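Local coordinates for two-domain protein containing predicted PHP-like metal-dependent phosphoesterase (Bacteroides vulgatus ATCC 8482, PDB 3E38) that is a predicted PHP-like metal-dependent phosphoesterase that binds three zinc ions and may act as a 5'-3' exonuclease on DNA or RNA, at residues 22-33 with 190-198; 87-95 with 104-114. One frame throughout, in Å; residues are numbered along the deposited sequence.

From the N terminus, the chain runs up strand 17-22 and enters the metal-binding loop 22-33, whose partner, 190-198, arrives more than 150 residues later at the end of strand 188-192. Interaction 1 thus closes a very long loop. Interaction 2 falls within that loop and closes a short one: strand 87-95 turns back into strand 102-106 as a beta hairpin, and the contact continues along the chain to residue 114. Both contacts reach the same mixed sheet, with centres about 13 Å apart. They meet at a shared zinc ion, where Glu93 from interaction 2 joins His24, His26 and Asp194 from interaction 1.

Interaction 1 (22-33 with 190-198); sequences DFHMHSVFSDGL and IGTSDIHQP. With ZN (zinc ion), chain I; ZN (zinc ion), chain J.
Two zinc ions bridge 22-33 and 190-198, and the imidazoles of His26 and His196, each on a different zinc, lie in an offset stack with centroids 4.3 Å apart and planes at 24°. His24 and His26 bind the first zinc through NE2, and Asp194 OD1 joins them from across at 2.5 Å. The Asp194 carboxylate, its CG anti to the backbone N (chi1 -160°), lies over one face of the His24 ring, with a further polar partner in Asn170. At the second zinc, His196 NE2 binds at 2.1 Å beside both oxygens of Asp31. The His26 ring is steadied where ND1 donates in plane to Ser30 OG. Backbone bonds tie the loops: His26 N to Ile195 O and Leu33 N to His196 O. Ser193 is gripped twice by the Asp22 carboxylate, through N to OD1 at 3.0 Å and OG to the syn lone pair of OD2 at 2.6 Å. Such loops at strand ends carrying metal ligands are characteristic of PHP-type sites. Glu93 adds a ligand to the first zinc and His56 one to the second, Glu167 holds His24 ND1, and Met25 packs against strand 50-56 and helix 36-45, with Phe29 on helix 72-83.

Interaction 2 (87-95 with 104-114); sequences LLIKGSEIT and NAIFLSDSNPL. With ZN (zinc ion), chain I; ZN (zinc ion), chain H.
Ile89 sets its CG2 methyl over the Phe107 ring, 3.6 Å from the centroid and 3° off the normal, in a CH-pi contact that begins the tight side of this hairpin. With only an alanine at Phe107's place, the Ile89 methyl would probably lose the ring face it rests on, leaving a gap toward helix 223-231. Next comes the antiparallel pairing: Ser92 and Ala105 exchange two backbone bonds, the one from Ala105 N to Ser92 O at 2.9 Å and 169°. Gly91 faces Ile106 so closely that a CB there would clash with Ile106 CG2. A chi1 of -168° swings Glu93 CG away from the backbone N, and the extended chain carries OE1 to one zinc and OE2 to another, both at 2.2 Å; with a shared water it links two of the three zincs, consistent with a trinuclear PHP-type site.

The other side is polar and watered, with Ser109 exposed. Lys90 lies along the Leu108 and Ser109 carbonyls; a water accepts a hydrogen bond from Lys90 NZ at 3.0 Å and also hydrogen-bonds Ser111 OG. Asn71 and a glycerol, probably from the crystallisation liquor, also bind NZ. Strand 50-56 runs parallel along the other edge, with helix 72-83 on Leu88 and Lys90 and helix 223-231 on Ile89 and Phe107.

Interaction 1 (22-33 with 190-198)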
loop_
_atom_site.group_PDB
_atom_site.type_symbol
_atom_site.label_atom_id
_atom_site.label_comp_id
_atom_site.label_asym_id
_atom_site.label_seq_id
_atom_site.Cartn_x
_atom_site.Cartn_y
_atom_site.Cartn_z
ATOM N N ASP B 22 -15.048 -3.309 -19.939
ATOM C CA ASP B 22 -14.191 -2.219 -20.478
ATOM C C ASP B 22 -14.242 -2.295 -22.002
ATOM O O ASP B 22 -13.640 -3.170 -22.637
ATOM C CB ASP B 22 -12.771 -2.320 -19.936
ATOM C CG ASP B 22 -11.937 -1.086 -20.201
ATOM O OD1 ASP B 22 -12.500 -0.111 -20.738
ATOM O OD2 ASP B 22 -10.720 -1.103 -19.845
ATOM N N PHE B 23 -14.982 -1.368 -22.586
ATOM C CA PHE B 23 -15.282 -1.435 -24.022
ATOM C C PHE B 23 -14.381 -0.587 -24.901
ATOM O O PHE B 23 -14.724 -0.261 -26.029
ATOM C CB PHE B 23 -16.739 -1.002 -24.238
ATOM C CG PHE B 23 -17.765 -1.899 -23.568
ATOM C CD1 PHE B 23 -17.836 -3.243 -23.889
ATOM C CD2 PHE B 23 -18.682 -1.382 -22.688
ATOM C CE1 PHE B 23 -18.776 -4.044 -23.334
ATOM C CE2 PHE B 23 -19.636 -2.188 -22.113
ATOM C CZ PHE B 23 -19.675 -3.517 -22.430
ATOM N N HIS B 24 -13.243 -0.199 -24.351
ATOM C CA HIS B 24 -12.350 0.737 -25.041
ATOM C C HIS B 24 -10.939 0.679 -24.501
ATOM O O HIS B 24 -10.642 1.067 -23.383
ATOM C CB HIS B 24 -12.906 2.152 -24.858
ATOM C CG HIS B 24 -12.256 3.199 -25.694
ATOM N ND1 HIS B 24 -12.867 4.410 -25.941
ATOM C CD2 HIS B 24 -11.105 3.206 -26.400
ATOM C CE1 HIS B 24 -12.099 5.138 -26.727
ATOM N NE2 HIS B 24 -11.021 4.436 -27.020
HETATM N N MSE B 25 -10.067 0.152 -25.328
HETATM C CA MSE B 25 -8.678 0.029 -24.964
HETATM C C MSE B 25 -7.832 -0.225 -26.191
HETATM O O MSE B 25 -8.361 -0.551 -27.259
HETATM C CB MSE B 25 -8.517 -1.095 -23.959
HETATM C CG MSE B 25 -8.791 -2.452 -24.508
HETATM SE SE MSE B 25 -8.857 -3.818 -23.104
HETATM C CE MSE B 25 -10.304 -3.066 -22.122
ATOM N N HIS B 26 -6.523 -0.154 -25.963
ATOM C CA HIS B 26 -5.504 -0.234 -27.012
ATOM C C HIS B 26 -4.283 -1.057 -26.741
ATOM O O HIS B 26 -3.902 -1.256 -25.614
ATOM C CB HIS B 26 -5.042 1.176 -27.337
ATOM C CG HIS B 26 -6.163 2.072 -27.747
ATOM N ND1 HIS B 26 -6.551 2.236 -29.059
ATOM C CD2 HIS B 26 -7.001 2.825 -27.004
ATOM C CE1 HIS B 26 -7.562 3.087 -29.105
ATOM N NE2 HIS B 26 -7.841 3.471 -27.867
ATOM N N SER B 27 -3.726 -1.573 -27.839
ATOM C CA SER B 27 -2.497 -2.380 -27.818
ATOM C C SER B 27 -1.511 -1.772 -28.811
ATOM O O SER B 27 -1.780 -0.761 -29.415
ATOM C CB SER B 27 -2.734 -3.854 -28.149
ATOM O OG SER B 27 -2.924 -4.123 -29.551
ATOM N N VAL B 28 -0.356 -2.392 -28.935
ATOM C CA VAL B 28 0.676 -1.914 -29.836
ATOM C C VAL B 28 0.261 -1.984 -31.334
ATOM O O VAL B 28 1.018 -1.575 -32.226
ATOM C CB VAL B 28 2.008 -2.765 -29.664
ATOM C CG1 VAL B 28 2.703 -2.436 -28.346
ATOM C CG2 VAL B 28 1.732 -4.232 -29.813
ATOM N N PHE B 29 -0.939 -2.526 -31.572
ATOM C CA PHE B 29 -1.484 -2.738 -32.921
ATOM C C PHE B 29 -2.176 -1.455 -33.366
ATOM O O PHE B 29 -2.595 -1.310 -34.498
ATOM C CB PHE B 29 -2.315 -4.019 -33.014
ATOM C CG PHE B 29 -1.464 -5.281 -33.146
ATOM C CD1 PHE B 29 -0.922 -5.900 -32.045
ATOM C CD2 PHE B 29 -1.241 -5.852 -34.367
ATOM C CE1 PHE B 29 -0.121 -7.016 -32.171
ATOM C CE2 PHE B 29 -0.429 -6.964 -34.517
ATOM C CZ PHE B 29 0.113 -7.562 -33.394
ATOM N N SER B 30 -2.248 -0.518 -32.420
ATOM C CA SER B 30 -2.556 0.904 -32.718
ATOM C C SER B 30 -1.531 1.702 -31.922
ATOM O O SER B 30 -0.343 1.506 -32.120
ATOM C CB SER B 30 -4.006 1.399 -32.468
ATOM O OG SER B 30 -4.528 1.004 -31.224
ATOM N N ASP B 31 -2.012 2.521 -30.990
ATOM C CA ASP B 31 -1.157 3.449 -30.192
ATOM C C ASP B 31 -1.001 3.014 -28.740
ATOM O O ASP B 31 -0.438 3.690 -27.923
ATOM C CB ASP B 31 -1.652 4.925 -30.286
ATOM C CG ASP B 31 -3.039 5.141 -29.696
ATOM O OD1 ASP B 31 -3.725 4.136 -29.498
ATOM O OD2 ASP B 31 -3.478 6.317 -29.447
ATOM N N GLY B 32 -1.525 1.854 -28.443
ATOM C CA GLY B 32 -1.329 1.230 -27.139
ATOM C C GLY B 32 0.123 0.809 -26.945
ATOM O O GLY B 32 0.893 0.738 -27.893
ATOM N N LEU B 33 0.476 0.429 -25.726
ATOM C CA LEU B 33 1.891 0.144 -25.405
ATOM C C LEU B 33 2.191 -1.234 -24.915
ATOM O O LEU B 33 3.314 -1.523 -24.515
ATOM C CB LEU B 33 2.422 1.177 -24.386
ATOM C CG LEU B 33 2.655 2.597 -24.894
ATOM C CD1 LEU B 33 2.769 3.511 -23.720
ATOM C CD2 LEU B 33 3.928 2.702 -25.839
ATOM N N ILE B 190 -21.925 4.951 -20.925
ATOM C CA ILE B 190 -20.730 4.118 -20.986
ATOM C C ILE B 190 -19.544 4.650 -20.201
ATOM O O ILE B 190 -19.292 5.833 -20.128
ATOM C CB ILE B 190 -20.236 3.920 -22.446
ATOM C CG1 ILE B 190 -21.256 3.194 -23.302
ATOM C CG2 ILE B 190 -18.933 3.048 -22.464
ATOM C CD1 ILE B 190 -21.427 1.721 -22.951
ATOM N N GLY B 191 -18.764 3.729 -19.670
ATOM C CA GLY B 191 -17.540 4.126 -19.008
ATOM C C GLY B 191 -16.406 3.171 -19.309
ATOM O O GLY B 191 -16.528 1.959 -19.131
ATOM N N THR B 192 -15.298 3.742 -19.751
ATOM C CA THR B 192 -14.155 2.933 -20.185
ATOM C C THR B 192 -12.819 3.488 -19.748
ATOM O O THR B 192 -12.724 4.591 -19.248
ATOM C CB THR B 192 -14.139 2.799 -21.699
ATOM O OG1 THR B 192 -13.777 4.055 -22.252
ATOM C CG2 THR B 192 -15.523 2.421 -22.234
ATOM N N SER B 193 -11.793 2.669 -19.947
ATOM C CA SER B 193 -10.448 3.026 -19.554
ATOM C C SER B 193 -9.770 3.796 -20.671
ATOM O O SER B 193 -9.145 4.799 -20.439
ATOM C CB SER B 193 -9.597 1.798 -19.203
ATOM O OG SER B 193 -9.263 1.010 -20.323
ATOM N N ASP B 194 -9.935 3.335 -21.898
ATOM C CA ASP B 194 -9.223 3.944 -23.012
ATOM C C ASP B 194 -7.726 3.760 -22.748
ATOM O O ASP B 194 -6.876 4.570 -23.116
ATOM C CB ASP B 194 -9.620 5.429 -23.178
ATOM C CG ASP B 194 -9.305 5.951 -24.570
ATOM O OD1 ASP B 194 -8.627 5.194 -25.317
ATOM O OD2 ASP B 194 -9.761 7.076 -24.955
ATOM N N ILE B 195 -7.418 2.647 -22.092
ATOM C CA ILE B 195 -6.029 2.334 -21.698
ATOM C C ILE B 195 -5.064 2.151 -22.854
ATOM O O ILE B 195 -5.366 1.451 -23.790
ATOM C CB ILE B 195 -5.976 1.103 -20.719
ATOM C CG1 ILE B 195 -4.589 0.999 -20.092
ATOM C CG2 ILE B 195 -6.499 -0.188 -21.379
ATOM C CD1 ILE B 195 -4.353 2.097 -19.006
ATOM N N HIS B 196 -3.922 2.853 -22.765
ATOM C CA HIS B 196 -2.774 2.730 -23.714
ATOM C C HIS B 196 -1.568 2.152 -23.006
ATOM O O HIS B 196 -0.883 1.268 -23.507
ATOM C CB HIS B 196 -2.383 4.058 -24.363
ATOM C CG HIS B 196 -3.441 4.649 -25.257
ATOM N ND1 HIS B 196 -4.675 5.048 -24.784
ATOM C CD2 HIS B 196 -3.438 4.939 -26.583
ATOM C CE1 HIS B 196 -5.396 5.545 -25.781
ATOM N NE2 HIS B 196 -4.663 5.510 -26.881
ATOM N N GLN B 197 -1.337 2.643 -21.797
ATOM C CA GLN B 197 -0.206 2.213 -20.988
ATOM C C GLN B 197 -0.508 0.881 -20.338
ATOM O O GLN B 197 -1.605 0.389 -20.460
ATOM C CB GLN B 197 0.030 3.219 -19.860
ATOM C CG GLN B 197 0.445 4.591 -20.276
ATOM C CD GLN B 197 1.902 4.672 -20.700
ATOM O OE1 GLN B 197 2.677 3.724 -20.536
ATOM N NE2 GLN B 197 2.278 5.813 -21.258
ATOM N N PRO B 198 0.479 0.261 -19.693
ATOM C CA PRO B 198 0.072 -0.850 -18.818
ATOM C C PRO B 198 -0.959 -0.308 -17.792
ATOM O O PRO B 198 -0.951 0.889 -17.461
ATOM C CB PRO B 198 1.404 -1.303 -18.167
ATOM C CG PRO B 198 2.457 -0.930 -19.232
ATOM C CD PRO B 198 1.939 0.397 -19.794
HETATM ZN ZN ZN I . -9.128 5.277 -27.726
HETATM ZN ZN ZN J . -5.161 6.087 -28.842
HETATM O O HOH W 1 -10.176 7.113 -27.760
#

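Interaction 2 (87-95 with 104-114)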
loop_
_atom_site.group_PDB
_atom_site.type_symbol
_atom_site.label_atom_id
_atom_site.label_comp_id
_atom_site.label_asym_id
_atom_site.label_seq_id
_atom_site.Cartn_x
_atom_site.Cartn_y
_atom_site.Cartn_z
ATOM N N LEU B 87 -14.829 -12.561 -21.793
ATOM C CA LEU B 87 -15.633 -12.365 -23.002
ATOM C C LEU B 87 -14.993 -11.284 -23.844
ATOM O O LEU B 87 -14.743 -10.184 -23.346
ATOM C CB LEU B 87 -17.103 -11.947 -22.678
ATOM C CG LEU B 87 -17.994 -12.929 -21.872
ATOM C CD1 LEU B 87 -19.334 -12.284 -21.507
ATOM C CD2 LEU B 87 -18.225 -14.262 -22.591
ATOM N N LEU B 88 -14.784 -11.601 -25.119
ATOM C CA LEU B 88 -14.067 -10.727 -26.048
ATOM C C LEU B 88 -14.958 -10.228 -27.171
ATOM O O LEU B 88 -15.312 -10.946 -28.083
ATOM C CB LEU B 88 -12.831 -11.476 -26.565
ATOM C CG LEU B 88 -11.710 -10.861 -27.393
ATOM C CD1 LEU B 88 -10.903 -9.836 -26.653
ATOM C CD2 LEU B 88 -10.809 -11.986 -27.844
ATOM N N ILE B 89 -15.278 -8.957 -27.079
ATOM C CA ILE B 89 -16.112 -8.236 -28.037
ATOM C C ILE B 89 -15.151 -7.570 -29.031
ATOM O O ILE B 89 -14.284 -6.762 -28.675
ATOM C CB ILE B 89 -16.978 -7.186 -27.289
ATOM C CG1 ILE B 89 -17.793 -7.873 -26.203
ATOM C CG2 ILE B 89 -17.878 -6.294 -28.241
ATOM C CD1 ILE B 89 -18.315 -6.880 -25.142
ATOM N N LYS B 90 -15.295 -7.960 -30.280
ATOM C CA LYS B 90 -14.548 -7.379 -31.380
ATOM C C LYS B 90 -15.004 -5.925 -31.576
ATOM O O LYS B 90 -16.193 -5.598 -31.601
ATOM C CB LYS B 90 -14.756 -8.183 -32.656
ATOM C CG LYS B 90 -14.113 -7.514 -33.884
ATOM C CD LYS B 90 -14.336 -8.317 -35.177
ATOM C CE LYS B 90 -13.213 -9.322 -35.439
ATOM N NZ LYS B 90 -11.982 -8.632 -35.876
ATOM N N GLY B 91 -14.029 -5.039 -31.689
ATOM C CA GLY B 91 -14.354 -3.637 -31.891
ATOM C C GLY B 91 -13.166 -2.877 -32.378
ATOM O O GLY B 91 -12.017 -3.402 -32.437
ATOM N N SER B 92 -13.497 -1.628 -32.681
ATOM C CA SER B 92 -12.577 -0.652 -33.224
ATOM C C SER B 92 -13.007 0.762 -32.958
ATOM O O SER B 92 -14.206 1.082 -32.760
ATOM C CB SER B 92 -12.460 -0.791 -34.757
ATOM O OG SER B 92 -11.947 -2.063 -35.166
ATOM N N GLU B 93 -11.993 1.608 -33.068
ATOM C CA GLU B 93 -12.115 3.043 -32.872
ATOM C C GLU B 93 -11.937 3.863 -34.144
ATOM O O GLU B 93 -10.838 3.991 -34.699
ATOM C CB GLU B 93 -11.130 3.549 -31.793
ATOM C CG GLU B 93 -11.491 4.984 -31.407
ATOM C CD GLU B 93 -10.623 5.564 -30.346
ATOM O OE1 GLU B 93 -9.561 5.031 -29.891
ATOM O OE2 GLU B 93 -11.056 6.586 -29.921
ATOM N N ILE B 94 -13.059 4.436 -34.557
ATOM C CA ILE B 94 -13.154 5.304 -35.755
ATOM C C ILE B 94 -12.730 6.640 -35.196
ATOM O O ILE B 94 -13.411 7.251 -34.385
ATOM C CB ILE B 94 -14.571 5.350 -36.377
ATOM C CG1 ILE B 94 -15.080 3.943 -36.665
ATOM C CG2 ILE B 94 -14.602 6.222 -37.622
ATOM C CD1 ILE B 94 -16.633 3.858 -36.873
ATOM N N THR B 95 -11.532 7.007 -35.611
ATOM C CA THR B 95 -10.789 8.127 -35.122
ATOM C C THR B 95 -10.762 9.192 -36.177
ATOM O O THR B 95 -10.087 9.073 -37.194
ATOM C CB THR B 95 -9.305 7.683 -34.824
ATOM O OG1 THR B 95 -9.265 6.409 -34.137
ATOM C CG2 THR B 95 -8.578 8.729 -34.021
ATOM N N ASN B 104 -16.489 4.520 -31.022
ATOM C CA ASN B 104 -16.228 3.088 -31.014
ATOM C C ASN B 104 -17.408 2.331 -31.573
ATOM O O ASN B 104 -18.551 2.635 -31.297
ATOM C CB ASN B 104 -15.888 2.559 -29.644
ATOM C CG ASN B 104 -14.428 2.705 -29.319
ATOM O OD1 ASN B 104 -13.712 3.468 -29.953
ATOM N ND2 ASN B 104 -13.971 1.949 -28.333
ATOM N N ALA B 105 -17.062 1.378 -32.427
ATOM C CA ALA B 105 -17.968 0.427 -33.053
ATOM C C ALA B 105 -17.620 -0.907 -32.419
ATOM O O ALA B 105 -16.509 -1.396 -32.590
ATOM C CB ALA B 105 -17.766 0.387 -34.566
ATOM N N ILE B 106 -18.537 -1.448 -31.621
ATOM C CA ILE B 106 -18.310 -2.758 -31.015
ATOM C C ILE B 106 -19.378 -3.743 -31.502
ATOM O O ILE B 106 -20.408 -3.402 -32.118
ATOM C CB ILE B 106 -18.147 -2.708 -29.455
ATOM C CG1 ILE B 106 -19.458 -2.343 -28.757
ATOM C CG2 ILE B 106 -17.009 -1.695 -29.071
ATOM C CD1 ILE B 106 -19.412 -2.443 -27.266
ATOM N N PHE B 107 -19.037 -4.998 -31.287
ATOM C CA PHE B 107 -19.838 -6.126 -31.780
ATOM C C PHE B 107 -19.699 -6.220 -33.296
ATOM O O PHE B 107 -20.571 -6.633 -34.024
ATOM C CB PHE B 107 -21.290 -6.088 -31.286
ATOM C CG PHE B 107 -21.415 -6.476 -29.829
ATOM C CD1 PHE B 107 -21.284 -7.793 -29.460
ATOM C CD2 PHE B 107 -21.541 -5.527 -28.838
ATOM C CE1 PHE B 107 -21.357 -8.152 -28.163
ATOM C CE2 PHE B 107 -21.636 -5.880 -27.510
ATOM C CZ PHE B 107 -21.533 -7.195 -27.170
ATOM N N LEU B 108 -18.549 -5.802 -33.751
ATOM C CA LEU B 108 -18.194 -5.975 -35.159
ATOM C C LEU B 108 -17.929 -7.416 -35.470
ATOM O O LEU B 108 -17.594 -8.220 -34.580
ATOM C CB LEU B 108 -16.900 -5.193 -35.512
ATOM C CG LEU B 108 -17.072 -3.668 -35.437
ATOM C CD1 LEU B 108 -15.780 -2.932 -35.742
ATOM C CD2 LEU B 108 -18.221 -3.165 -36.336
ATOM N N SER B 109 -18.035 -7.727 -36.761
ATOM C CA SER B 109 -17.690 -9.051 -37.291
ATOM C C SER B 109 -16.369 -8.955 -38.051
ATOM O O SER B 109 -15.580 -9.901 -38.113
ATOM C CB SER B 109 -18.803 -9.603 -38.177
ATOM O OG SER B 109 -19.028 -8.768 -39.290
ATOM N N ASP B 110 -16.105 -7.762 -38.559
ATOM C CA ASP B 110 -14.878 -7.497 -39.317
ATOM C C ASP B 110 -14.500 -6.010 -39.241
ATOM O O ASP B 110 -15.292 -5.107 -39.596
ATOM C CB ASP B 110 -15.106 -8.008 -40.777
ATOM C CG ASP B 110 -13.883 -7.890 -41.652
ATOM O OD1 ASP B 110 -12.822 -7.401 -41.199
ATOM O OD2 ASP B 110 -13.978 -8.271 -42.818
ATOM N N SER B 111 -13.293 -5.764 -38.752
ATOM C CA SER B 111 -12.788 -4.395 -38.525
ATOM C C SER B 111 -12.338 -3.674 -39.789
ATOM O O SER B 111 -12.550 -2.462 -39.966
ATOM C CB SER B 111 -11.656 -4.391 -37.486
ATOM O OG SER B 111 -12.169 -4.695 -36.168
ATOM N N ASN B 112 -11.818 -4.478 -40.697
ATOM C CA ASN B 112 -11.212 -3.986 -41.948
ATOM C C ASN B 112 -12.059 -3.029 -42.779
ATOM O O ASN B 112 -11.556 -2.035 -43.298
ATOM C CB ASN B 112 -10.803 -5.159 -42.814
ATOM C CG ASN B 112 -9.532 -5.786 -42.334
ATOM O OD1 ASN B 112 -8.719 -5.113 -41.710
ATOM N ND2 ASN B 112 -9.339 -7.062 -42.637
ATOM N N PRO B 113 -13.333 -3.349 -42.943
ATOM C CA PRO B 113 -14.164 -2.492 -43.768
ATOM C C PRO B 113 -14.356 -1.098 -43.204
ATOM O O PRO B 113 -14.850 -0.223 -43.915
ATOM C CB PRO B 113 -15.521 -3.237 -43.788
ATOM C CG PRO B 113 -15.186 -4.629 -43.548
ATOM C CD PRO B 113 -13.955 -4.663 -42.710
ATOM N N LEU B 114 -13.992 -0.907 -41.930
ATOM C CA LEU B 114 -14.162 0.427 -41.287
ATOM C C LEU B 114 -13.119 1.462 -41.795
ATOM O O LEU B 114 -13.237 2.676 -41.614
ATOM C CB LEU B 114 -14.177 0.356 -39.756
ATOM C CG LEU B 114 -15.493 -0.103 -39.142
ATOM C CD1 LEU B 114 -15.976 -1.450 -39.750
ATOM C CD2 LEU B 114 -15.353 -0.157 -37.593
HETATM ZN ZN ZN I . -9.128 5.277 -27.726
HETATM ZN ZN ZN H . -10.186 8.404 -29.030
HETATM O O HOH W 2 -10.632 -6.384 -34.420
HETATM O O HOH W 1 -10.176 7.113 -27.760
#